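Local atomic coordinates of sensor histidine kinase CitA (Klebsiella pneumoniae, PDB entry 1P0Z), a protein that senses citrate through its periplasmic domain and, as a membrane histidine kinase, probably activates the response regulator CitB by phosphorylation to induce citrate-fermentation genes. Residues M17-M22 and D42-F47; S106-A111 and G117-G122. One frame throughout, in Å; residues are numbered along the deposited sequence.

Interaction 1 of 2, residues M17-M22 and D42-F47; sequences MQISAM and DPMRSF. With NA (sodium ion), chain L.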
ATOM      1  N   MET A  17       1.021  -0.335  -7.779  1.00 17.42           N
ATOM      2  CA  MET A  17       2.163  -0.584  -8.657  1.00 18.12           C
ATOM      3  C   MET A  17       2.813   0.745  -9.050  1.00 18.59           C
ATOM      4  O   MET A  17       4.044   0.876  -9.000  1.00 20.17           O
ATOM      5  CB  MET A  17       1.719  -1.390  -9.873  1.00 18.67           C
ATOM      6  CG  MET A  17       1.372  -2.805  -9.475  1.00 21.70           C
ATOM      7  SD  MET A  17       0.816  -3.784 -10.847  1.00 27.37           S
ATOM      8  CE  MET A  17       2.323  -3.862 -11.793  1.00 29.28           C
ATOM      9  N   GLN A  18       2.002   1.723  -9.429  1.00 18.69           N
ATOM     10  CA  GLN A  18       2.527   3.018  -9.848  1.00 19.84           C
ATOM     11  C   GLN A  18       3.265   3.712  -8.723  1.00 18.93           C
ATOM     12  O   GLN A  18       4.364   4.235  -8.916  1.00 20.51           O
ATOM     13  CB  GLN A  18       1.382   3.919 -10.327  1.00 19.78           C
ATOM     14  CG  GLN A  18       0.826   3.462 -11.625  1.00 21.02           C
ATOM     15  CD  GLN A  18      -0.367   4.270 -12.055  1.00 24.85           C
ATOM     16  OE1 GLN A  18      -1.303   4.479 -11.278  1.00 25.35           O
ATOM     17  NE2 GLN A  18      -0.357   4.712 -13.298  1.00 25.08           N
ATOM     18  N   ILE A  19       2.672   3.724  -7.533  1.00 16.81           N
ATOM     19  CA  ILE A  19       3.296   4.422  -6.425  1.00 18.31           C
ATOM     20  C   ILE A  19       4.578   3.719  -6.018  1.00 18.38           C
ATOM     21  O   ILE A  19       5.621   4.377  -5.775  1.00 18.87           O
ATOM     22  CB  ILE A  19       2.336   4.489  -5.215  1.00 18.39           C
ATOM     23  CG1 ILE A  19       1.124   5.343  -5.590  1.00 19.06           C
ATOM     24  CG2 ILE A  19       3.060   5.013  -3.989  1.00 18.86           C
ATOM     25  CD1 ILE A  19       0.050   5.346  -4.528  1.00 20.96           C
ATOM     26  N   SER A  20       4.543   2.380  -5.959  1.00 17.63           N
ATOM     27  CA  SER A  20       5.734   1.663  -5.485  1.00 18.90           C
ATOM     28  C   SER A  20       6.940   1.801  -6.409  1.00 20.37           C
ATOM     29  O   SER A  20       8.067   1.585  -5.981  1.00 20.30           O
ATOM     30  CB  SER A  20       5.432   0.158  -5.274  1.00 18.39           C
ATOM     31  OG  SER A  20       5.139  -0.481  -6.503  1.00 17.86           O
ATOM     32  N   ALA A  21       6.687   2.138  -7.661  1.00 19.59           N
ATOM     33  CA  ALA A  21       7.756   2.278  -8.662  1.00 22.06           C
ATOM     34  C   ALA A  21       8.315   3.693  -8.743  1.00 23.20           C
ATOM     35  O   ALA A  21       9.283   3.923  -9.503  1.00 25.60           O
ATOM     36  CB  ALA A  21       7.223   1.852 -10.029  1.00 22.87           C
ATOM     37  N   MET A  22       7.761   4.638  -7.987  1.00 23.25           N
ATOM     38  CA  MET A  22       8.263   6.010  -8.060  1.00 23.78           C
ATOM     39  C   MET A  22       9.699   6.111  -7.540  1.00 25.06           C
ATOM     40  O   MET A  22       9.969   5.755  -6.408  1.00 24.04           O
ATOM     41  CB  MET A  22       7.373   6.967  -7.254  1.00 24.73           C
ATOM     42  CG  MET A  22       6.001   7.185  -7.881  1.00 26.27           C
ATOM     43  SD  MET A  22       4.884   8.027  -6.773  1.00 30.34           S
ATOM     44  CE  MET A  22       5.525   9.688  -6.807  1.00 31.64           C
ATOM     45  N   ASP A  42       0.950  11.962   0.874  1.00 25.44           N
ATOM     46  CA  ASP A  42      -0.244  12.750   1.199  1.00 26.26           C
ATOM     47  C   ASP A  42      -0.975  13.297  -0.024  1.00 26.07           C
ATOM     48  O   ASP A  42      -2.190  13.195  -0.101  1.00 26.31           O
ATOM     49  CB  ASP A  42       0.107  13.944   2.095  1.00 28.29           C
ATOM     50  CG  ASP A  42       0.193  13.588   3.568  1.00 31.07           C
ATOM     51  OD1 ASP A  42      -0.189  12.468   3.987  1.00 31.34           O
ATOM     52  OD2 ASP A  42       0.631  14.475   4.354  1.00 32.63           O
ATOM     53  N   PRO A  43      -0.245  13.922  -0.961  1.00 26.38           N
ATOM     54  CA  PRO A  43      -0.979  14.450  -2.118  1.00 25.66           C
ATOM     55  C   PRO A  43      -1.624  13.342  -2.936  1.00 25.50           C
ATOM     56  O   PRO A  43      -2.678  13.551  -3.530  1.00 25.22           O
ATOM     57  CB  PRO A  43       0.093  15.191  -2.935  1.00 26.67           C
ATOM     58  CG  PRO A  43       1.240  15.418  -1.933  1.00 28.23           C
ATOM     59  CD  PRO A  43       1.199  14.171  -1.084  1.00 26.06           C
ATOM     60  N   MET A  44      -0.987  12.170  -2.974  1.00 25.19           N
ATOM     61  CA  MET A  44      -1.559  11.060  -3.731  1.00 25.54           C
ATOM     62  C   MET A  44      -2.796  10.505  -3.029  1.00 24.79           C
ATOM     63  O   MET A  44      -3.783  10.107  -3.680  1.00 22.64           O
ATOM     64  CB  MET A  44      -0.503   9.970  -3.943  1.00 26.46           C
ATOM     65  CG  MET A  44       0.742  10.543  -4.576  1.00 30.66           C
ATOM     66  SD  MET A  44       1.845   9.333  -5.254  1.00 32.89           S
ATOM     67  CE  MET A  44       0.982   9.001  -6.814  1.00 33.65           C
ATOM     68  N   ARG A  45      -2.739  10.482  -1.697  1.00 24.39           N
ATOM     69  CA  ARG A  45      -3.858   9.986  -0.877  1.00 25.44           C
ATOM     70  C   ARG A  45      -5.051  10.940  -1.094  1.00 25.13           C
ATOM     71  O   ARG A  45      -6.200  10.490  -1.273  1.00 24.79           O
ATOM     72  CB  ARG A  45      -3.383   9.952   0.596  1.00 27.55           C
ATOM     73  CG  ARG A  45      -4.326   9.385   1.613  1.00 33.20           C
ATOM     74  CD  ARG A  45      -5.242  10.485   2.156  1.00 35.79           C
ATOM     75  NE  ARG A  45      -5.384  10.420   3.615  1.00 38.95           N
ATOM     76  CZ  ARG A  45      -4.405  10.702   4.482  1.00 39.97           C
ATOM     77  NH1 ARG A  45      -3.208  11.061   4.052  1.00 42.08           N
ATOM     78  NH2 ARG A  45      -4.640  10.657   5.786  1.00 42.76           N
ATOM     79  N   SER A  46      -4.754  12.237  -1.129  0.62 25.15           N
ATOM     80  CA  SER A  46      -5.763  13.275  -1.322  0.62 24.91           C
ATOM     81  C   SER A  46      -6.422  13.167  -2.701  0.62 24.88           C
ATOM     82  O   SER A  46      -7.650  13.197  -2.825  0.62 24.19           O
ATOM     83  CB  SER A  46      -5.115  14.662  -1.177  0.62 26.24           C
ATOM     84  OG  SER A  46      -6.039  15.683  -1.510  0.62 26.42           O
ATOM     85  N   PHE A  47      -5.596  12.994  -3.728  1.00 24.03           N
ATOM     86  CA  PHE A  47      -6.080  12.916  -5.113  1.00 22.76           C
ATOM     87  C   PHE A  47      -6.787  11.606  -5.481  1.00 23.16           C
ATOM     88  O   PHE A  47      -7.760  11.621  -6.204  1.00 22.84           O
ATOM     89  CB  PHE A  47      -4.893  13.201  -6.054  1.00 23.57           C
ATOM     90  CG  PHE A  47      -5.260  13.356  -7.486  1.00 23.26           C
ATOM     91  CD1 PHE A  47      -6.141  14.359  -7.900  1.00 22.10           C
ATOM     92  CD2 PHE A  47      -4.683  12.507  -8.444  1.00 23.05           C
ATOM     93  CE1 PHE A  47      -6.443  14.516  -9.273  1.00 23.01           C
ATOM     94  CE2 PHE A  47      -4.971  12.651  -9.820  1.00 24.37           C
ATOM     95  CZ  PHE A  47      -5.857  13.659 -10.232  1.00 22.79           C
TER
HETATM   96 NA    NA L1633       6.059  -2.549  -7.324  1.00 19.11          NA
HETATM   97  O   HOH W   1       5.515  -1.563  -9.412  1.00 20.21           O
HETATM   98  O   HOH W   2       6.335  -4.723  -8.550  1.00 22.98           O
HETATM   99  O   HOH W   3       8.420  -2.274  -8.039  1.00 24.93           O
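Met44 on helix 34-47 meets Ile19, near the C-terminal end of helix 6-20, and Met22, at the N-cap of helix 23-30, a contact within the periplasmic PAS (single Cache) domain of CitA made through side chains alone. Ile19 and Met44 reach toward each other end on: the methyl CE of Met44 lies 3.9 Å from Ile19 CG1. Met22 arrives differently, its thioether running past that of Met44 in the opposite direction, with Met22 SD 3.6 Å from Met44 SD. Each sulfur also has the other residue's methyl close by, at 4.0 Å for both Met22 CE to Met44 SD and Met44 CE to Met22 SD. Both methionine chains are extended through chi2 and then bend at chi3 (73° in Met22, 79° in Met44), a bend that places each methyl beside the other residue's sulfur and, in Met44, also against Ile19. No hydrogen bond links the segments, and the backbones stay well apart, the nearest CA atoms, of Ile19 and Met44, being 8.7 Å from each other. Ile19 is buried and also packs on Val119 and Val121 of strand 115-124, so it connects this contact to the sheet. On helix 34-47, Asp42 pairs with Lys38 and is hydrogen-bonded to Tyr64. Away from Met44, Ser20 turns to a sodium ion, which its OG binds at 2.4 Å.

Interaction 2 of 2, residues S106-A111 and G117-G122; sequences SPIQDA and GIVSVG. With NA (sodium ion), chain L.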
ATOM      1  N   SER A 106       1.933  -3.976  -3.721  1.00 15.48           N
ATOM      2  CA  SER A 106       3.042  -4.165  -4.680  1.00 16.23           C
ATOM      3  C   SER A 106       4.320  -3.834  -3.912  1.00 17.49           C
ATOM      4  O   SER A 106       4.349  -2.891  -3.105  1.00 17.79           O
ATOM      5  CB  SER A 106       2.872  -3.184  -5.864  1.00 17.40           C
ATOM      6  OG  SER A 106       3.868  -3.453  -6.860  1.00 16.74           O
ATOM      7  N   PRO A 107       5.418  -4.567  -4.191  1.00 16.91           N
ATOM      8  CA  PRO A 107       6.665  -4.279  -3.467  1.00 18.15           C
ATOM      9  C   PRO A 107       7.327  -3.024  -4.019  1.00 18.12           C
ATOM     10  O   PRO A 107       7.093  -2.635  -5.180  1.00 18.21           O
ATOM     11  CB  PRO A 107       7.551  -5.499  -3.790  1.00 18.59           C
ATOM     12  CG  PRO A 107       7.084  -5.935  -5.176  1.00 19.45           C
ATOM     13  CD  PRO A 107       5.547  -5.715  -5.101  1.00 18.23           C
ATOM     14  N   ILE A 108       8.082  -2.344  -3.176  0.66 18.14           N
ATOM     15  CA  ILE A 108       8.900  -1.201  -3.611  0.66 18.09           C
ATOM     16  C   ILE A 108      10.276  -1.889  -3.724  0.66 19.53           C
ATOM     17  O   ILE A 108      10.713  -2.542  -2.774  0.66 17.33           O
ATOM     18  CB  ILE A 108       9.004  -0.114  -2.532  0.66 18.17           C
ATOM     19  CG1 ILE A 108       7.612   0.336  -2.077  0.66 16.76           C
ATOM     20  CG2 ILE A 108       9.814   1.058  -3.086  0.66 17.71           C
ATOM     21  CD1 ILE A 108       7.650   1.332  -0.896  0.66 13.68           C
ATOM     22  N   GLN A 109      10.937  -1.743  -4.873  1.00 19.89           N
ATOM     23  CA  GLN A 109      12.224  -2.414  -5.145  1.00 20.46           C
ATOM     24  C   GLN A 109      13.345  -1.467  -5.511  1.00 22.80           C
ATOM     25  O   GLN A 109      13.094  -0.440  -6.130  1.00 21.95           O
ATOM     26  CB  GLN A 109      12.030  -3.401  -6.290  1.00 22.67           C
ATOM     27  CG  GLN A 109      11.203  -4.615  -5.887  1.00 23.17           C
ATOM     28  CD  GLN A 109      10.691  -5.376  -7.078  1.00 25.02           C
ATOM     29  OE1 GLN A 109       9.770  -4.922  -7.770  1.00 25.69           O
ATOM     30  NE2 GLN A 109      11.289  -6.545  -7.349  1.00 26.26           N
ATOM     31  N   ASP A 110      14.579  -1.803  -5.123  1.00 23.34           N
ATOM     32  CA  ASP A 110      15.691  -0.954  -5.568  1.00 25.47           C
ATOM     33  C   ASP A 110      16.029  -1.321  -7.025  1.00 26.57           C
ATOM     34  O   ASP A 110      15.392  -2.193  -7.627  1.00 25.26           O
ATOM     35  CB  ASP A 110      16.931  -1.062  -4.643  1.00 26.50           C
ATOM     36  CG  ASP A 110      17.568  -2.437  -4.614  1.00 28.29           C
ATOM     37  OD1 ASP A 110      17.414  -3.251  -5.545  1.00 29.20           O
ATOM     38  OD2 ASP A 110      18.289  -2.699  -3.614  1.00 31.83           O
ATOM     39  N   ALA A 111      17.049  -0.681  -7.599  1.00 28.06           N
ATOM     40  CA  ALA A 111      17.375  -0.951  -8.998  1.00 30.80           C
ATOM     41  C   ALA A 111      17.778  -2.401  -9.309  1.00 31.54           C
ATOM     42  O   ALA A 111      17.597  -2.852 -10.428  1.00 32.47           O
ATOM     43  CB  ALA A 111      18.465   0.032  -9.474  1.00 32.27           C
ATOM     44  N   GLY A 117      10.471  -2.698   0.528  1.00 19.61           N
ATOM     45  CA  GLY A 117       9.262  -2.219   1.199  1.00 19.31           C
ATOM     46  C   GLY A 117       8.016  -2.623   0.428  1.00 18.27           C
ATOM     47  O   GLY A 117       8.071  -3.431  -0.494  1.00 18.44           O
ATOM     48  N   ILE A 118       6.890  -2.020   0.798  1.00 18.11           N
ATOM     49  CA  ILE A 118       5.608  -2.388   0.187  1.00 18.16           C
ATOM     50  C   ILE A 118       4.662  -1.173   0.174  1.00 18.15           C
ATOM     51  O   ILE A 118       4.696  -0.318   1.051  1.00 17.84           O
ATOM     52  CB  ILE A 118       4.961  -3.543   1.020  1.00 18.48           C
ATOM     53  CG1 ILE A 118       3.624  -3.992   0.415  1.00 18.59           C
ATOM     54  CG2 ILE A 118       4.791  -3.102   2.499  1.00 19.01           C
ATOM     55  CD1 ILE A 118       3.041  -5.277   1.127  1.00 20.04           C
ATOM     56  N   VAL A 119       3.810  -1.119  -0.841  1.00 17.49           N
ATOM     57  CA  VAL A 119       2.766  -0.088  -0.893  1.00 16.31           C
ATOM     58  C   VAL A 119       1.436  -0.849  -0.959  1.00 16.09           C
ATOM     59  O   VAL A 119       1.313  -1.829  -1.693  1.00 16.50           O
ATOM     60  CB  VAL A 119       2.856   0.780  -2.169  1.00 17.12           C
ATOM     61  CG1 VAL A 119       1.615   1.700  -2.276  1.00 17.26           C
ATOM     62  CG2 VAL A 119       4.147   1.618  -2.133  1.00 18.19           C
ATOM     63  N   SER A 120       0.481  -0.392  -0.155  1.00 15.46           N
ATOM     64  CA  SER A 120      -0.854  -1.008  -0.135  1.00 16.57           C
ATOM     65  C   SER A 120      -1.846   0.132  -0.335  1.00 16.62           C
ATOM     66  O   SER A 120      -1.843   1.098   0.437  1.00 17.68           O
ATOM     67  CB  SER A 120      -1.107  -1.671   1.234  1.00 16.85           C
ATOM     68  OG  SER A 120      -2.444  -2.200   1.278  1.00 17.80           O
ATOM     69  N   VAL A 121      -2.681   0.020  -1.368  1.00 15.86           N
ATOM     70  CA  VAL A 121      -3.704   1.032  -1.619  1.00 16.73           C
ATOM     71  C   VAL A 121      -5.021   0.326  -1.309  1.00 16.37           C
ATOM     72  O   VAL A 121      -5.325  -0.708  -1.886  1.00 16.91           O
ATOM     73  CB  VAL A 121      -3.666   1.492  -3.088  1.00 16.07           C
ATOM     74  CG1 VAL A 121      -4.858   2.360  -3.402  1.00 17.58           C
ATOM     75  CG2 VAL A 121      -2.318   2.230  -3.350  1.00 18.33           C
ATOM     76  N   GLY A 122      -5.806   0.906  -0.422  1.00 16.07           N
ATOM     77  CA  GLY A 122      -7.017   0.217  -0.001  1.00 15.89           C
ATOM     78  C   GLY A 122      -8.318   0.981  -0.138  1.00 17.14           C
ATOM     79  O   GLY A 122      -8.352   2.211  -0.047  1.00 16.40           O
TER
HETATM   80 NA    NA L1633       6.059  -2.549  -7.324  1.00 19.11          NA
HETATM   81  O   HOH W   3       8.420  -2.274  -8.039  1.00 24.93           O
HETATM   82  O   HOH W   2       6.335  -4.723  -8.550  1.00 22.98           O
HETATM   83  O   HOH W   1       5.515  -1.563  -9.412  1.00 20.21           O
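A sodium site lies beside strand 101-109, where Ser106 OG and Pro107 O each bind the ion at 2.4 Å. Ser20 of helix 6-20 and three waters complete the coordination. The hydroxyl of Ser106 is turned anti to its own nitrogen (chi1 -174°), which brings OG to the metal, and it is also hydrogen-bonded to Ser89. One of the sodium waters donates to Gln109 OE1, a second-shell link back to the same strand. The two strands, 101-109 and 115-124, form an antiparallel beta hairpin in the five-stranded sheet of the PAS domain. Ser106 and Val119 are a hydrogen-bonded pair: Ser106 N reaches Val119 O at 3.0 Å, and Val119 N returns to Ser106 O at 2.9 Å in a nearly straight bond of 168°. Pro107 stands opposite Ile118 in the non-hydrogen-bonded pair, where the lack of an N-H on proline costs no bond between these strands. At Ile108 and Gly117 the pairing becomes uneven. Ile108 N bonds Gly117 O at 2.9 Å but approaches from above the carbonyl plane, whereas the return bond from Gly117 N to Ile108 O is weak. On the face of Ile108 and Val119 the two side chains cross at about a right angle, with Val119 CG2 3.7 Å from Ile108 CG1 and equally close to its CD1 in the conformer given for Ile108, one of two. Helices 6-20 and 23-30 cover this face, Ser20 touching both residues and Leu25, Val26 and Val29 packing on Ile108. Ile118 lies on the other face, beside the citrate-binding Lys105, and its CG1 comes within 3.8 Å of Ser106 O.

In the fold
All six touching residues of interaction 2 are buried within the sheet, whereas interaction 1 is partly buried and joins helix 34-47 to the end of helix 6-20, which packs on that sheet, and to Met22 just beyond it. Backbone hydrogen bonds and crossed aliphatic branches join the strands, while thioethers and an isoleucine branch make interaction 1 with no polar bond across it. Residues 17-22 connect the two: Ile19 faces helix 34-47, and Ser20 shares the sodium ion with Ser106 and Pro107, tying helix 6-20 to strand 101-109. Packing of Met17 on Ser106 adds to that join. The citrate-binding Lys105 has its side chain about 4 Å from that of Ile118, against about 11 Å from that of Ile19.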